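Local coordinates for protein metallo-beta-lactamase (Chryseobacterium indologenes, PDB 3L6N) that hydrolyses the beta-lactam ring of penicillins, cephalosporins and carbapenems as a zinc-dependent class B beta-lactamase, conferring resistance to these antibiotics, at residues A[143-148]-A[188-193]. Numbering follows the deposited sequence.
Sequences NVVVWF and AKYSKA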
loop_
_atom_site.group_PDB
_atom_site.type_symbol
_atom_site.label_atom_id
_atom_site.label_comp_id
_atom_site.label_asym_id
_atom_site.label_seq_id
_atom_site.Cartn_x
_atom_site.Cartn_y
_atom_site.Cartn_z
ATOM N N ASN A 143 6.797 5.622 -5.932
ATOM C CA ASN A 143 6.001 5.417 -4.716
ATOM C C ASN A 143 4.993 6.532 -4.456
ATOM O O ASN A 143 5.310 7.716 -4.598
ATOM C CB ASN A 143 6.852 5.093 -3.468
ATOM C CG ASN A 143 7.977 6.101 -3.184
ATOM O OD1 ASN A 143 8.934 5.744 -2.504
ATOM N ND2 ASN A 143 7.849 7.344 -3.647
ATOM N N VAL A 144 3.778 6.129 -4.101
ATOM C CA VAL A 144 2.711 7.063 -3.758
ATOM C C VAL A 144 2.156 6.699 -2.385
ATOM O O VAL A 144 2.367 5.587 -1.904
ATOM C CB VAL A 144 1.574 7.073 -4.808
ATOM C CG1 VAL A 144 2.068 7.672 -6.122
ATOM C CG2 VAL A 144 1.003 5.655 -5.033
ATOM N N VAL A 145 1.458 7.649 -1.768
ATOM C CA VAL A 145 0.796 7.443 -0.481
ATOM C C VAL A 145 -0.715 7.568 -0.688
ATOM O O VAL A 145 -1.162 8.121 -1.695
ATOM C CB VAL A 145 1.277 8.469 0.584
ATOM C CG1 VAL A 145 2.793 8.350 0.830
ATOM C CG2 VAL A 145 0.886 9.926 0.191
ATOM N N VAL A 146 -1.500 7.057 0.260
ATOM C CA VAL A 146 -2.950 7.154 0.173
ATOM C C VAL A 146 -3.503 7.792 1.435
ATOM O O VAL A 146 -3.286 7.301 2.550
ATOM C CB VAL A 146 -3.638 5.779 -0.070
ATOM C CG1 VAL A 146 -5.118 5.987 -0.382
ATOM C CG2 VAL A 146 -2.962 5.035 -1.234
ATOM N N TRP A 147 -4.199 8.914 1.251
ATOM C CA TRP A 147 -4.789 9.651 2.369
ATOM C C TRP A 147 -6.276 9.355 2.471
ATOM O O TRP A 147 -6.991 9.402 1.469
ATOM C CB TRP A 147 -4.561 11.155 2.153
ATOM C CG TRP A 147 -5.267 12.070 3.139
ATOM C CD1 TRP A 147 -6.172 13.048 2.841
ATOM C CD2 TRP A 147 -5.100 12.095 4.563
ATOM N NE1 TRP A 147 -6.587 13.678 3.995
ATOM C CE2 TRP A 147 -5.942 13.116 5.064
ATOM C CE3 TRP A 147 -4.316 11.363 5.463
ATOM C CZ2 TRP A 147 -6.030 13.413 6.429
ATOM C CZ3 TRP A 147 -4.402 11.659 6.824
ATOM C CH2 TRP A 147 -5.252 12.677 7.289
ATOM N N PHE A 148 -6.727 9.045 3.685
ATOM C CA PHE A 148 -8.126 8.729 3.961
ATOM C C PHE A 148 -8.714 9.804 4.881
ATOM O O PHE A 148 -8.642 9.676 6.105
ATOM C CB PHE A 148 -8.224 7.346 4.617
ATOM C CG PHE A 148 -7.733 6.224 3.736
ATOM C CD1 PHE A 148 -6.421 5.763 3.838
ATOM C CD2 PHE A 148 -8.582 5.639 2.803
ATOM C CE1 PHE A 148 -5.964 4.724 3.018
ATOM C CE2 PHE A 148 -8.136 4.599 1.966
ATOM C CZ PHE A 148 -6.824 4.141 2.092
ATOM N N ALA A 188 5.106 17.472 6.735
ATOM C CA ALA A 188 4.514 18.806 6.719
ATOM C C ALA A 188 3.064 18.802 6.224
ATOM O O ALA A 188 2.241 19.599 6.686
ATOM C CB ALA A 188 5.367 19.744 5.877
ATOM N N LYS A 189 2.754 17.899 5.299
ATOM C CA LYS A 189 1.444 17.863 4.655
ATOM C C LYS A 189 0.363 17.136 5.469
ATOM O O LYS A 189 -0.800 17.538 5.453
ATOM C CB LYS A 189 1.558 17.239 3.257
ATOM C CG LYS A 189 0.262 17.243 2.468
ATOM C CD LYS A 189 0.470 16.891 1.015
ATOM C CE LYS A 189 -0.856 16.891 0.275
ATOM N NZ LYS A 189 -0.687 17.095 -1.181
ATOM N N TYR A 190 0.742 16.065 6.162
ATOM C CA TYR A 190 -0.245 15.229 6.862
ATOM C C TYR A 190 -0.154 15.341 8.379
ATOM O O TYR A 190 -0.035 14.338 9.091
ATOM C CB TYR A 190 -0.156 13.770 6.407
ATOM C CG TYR A 190 -0.342 13.620 4.924
ATOM C CD1 TYR A 190 0.746 13.349 4.105
ATOM C CD2 TYR A 190 -1.600 13.779 4.333
ATOM C CE1 TYR A 190 0.599 13.221 2.750
ATOM C CE2 TYR A 190 -1.763 13.655 2.956
ATOM C CZ TYR A 190 -0.649 13.376 2.180
ATOM O OH TYR A 190 -0.748 13.235 0.827
ATOM N N SER A 191 -0.212 16.583 8.857
ATOM C CA SER A 191 -0.276 16.864 10.286
ATOM C C SER A 191 -1.576 16.325 10.900
ATOM O O SER A 191 -1.593 15.936 12.069
ATOM C CB SER A 191 -0.123 18.369 10.547
ATOM O OG SER A 191 -1.029 19.125 9.757
ATOM N N LYS A 192 -2.647 16.277 10.104
ATOM C CA LYS A 192 -3.943 15.751 10.561
ATOM C C LYS A 192 -3.956 14.227 10.751
ATOM O O LYS A 192 -4.858 13.689 11.399
ATOM C CB LYS A 192 -5.077 16.154 9.614
ATOM C CG LYS A 192 -5.499 17.617 9.699
ATOM C CD LYS A 192 -6.789 17.838 8.919
ATOM C CE LYS A 192 -7.046 19.316 8.662
ATOM N NZ LYS A 192 -8.368 19.526 8.005
ATOM N N ALA A 193 -2.959 13.540 10.192
ATOM C CA ALA A 193 -2.876 12.081 10.302
ATOM C C ALA A 193 -2.602 11.642 11.732
ATOM O O ALA A 193 -1.619 12.064 12.347
ATOM C CB ALA A 193 -1.808 11.525 9.366
#
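In the alpha-beta/beta-alpha sandwich of the metallo-beta-lactamases, helices cover the outer faces of two sheets, and W147 and Y190 illustrate how the turn at the end of one such helix is fitted to its sheet. Alternation along strand 145-148 sends V145 and W147 toward the 188-193 segment, while V146 between them points away. Y190 CD2 stands over one face of the W147 indole, 3.7 Å above its plane and displaced toward the rim, and comes to 3.8 Å from W147 CE3. The two planes are inclined at 38°, an oblique pairing, and the side chains pass one another, each pointing against the other. With CG anti to the backbone N (chi1 173°), the W147 indole reaches past Y190 CD2 to the Y190-A193 turn. The outer atoms of its six-membered ring meet that turn obliquely: W147 CZ3 approaches A193 CB at 3.6 Å and W147 CH2 lies 3.8 Å from A193 N. The turn, of type I, is closed by a 3.2 Å bond from A193 N to Y190 O. K192 contributes its CB near W147 CH2, but its long aliphatic chain then carries the amine off from the strand. Two residues earlier on the strand, V145 CG2 packs against the phenol end, 3.7 Å from Y190 OH. The hydroxyl of this buried tyrosine is hydrogen-bonded to D133 OD1, on the adjoining strand 128-133, so the tyrosine is held at its polar end as well as along its ring. On the other side of strand 145-148, L154 of strand 153-157 touches V145, W147 and Y190 alike; helix 179-189 links strand 153-157 to its parallel neighbour 195-198, the strand the chain enters beyond the turn.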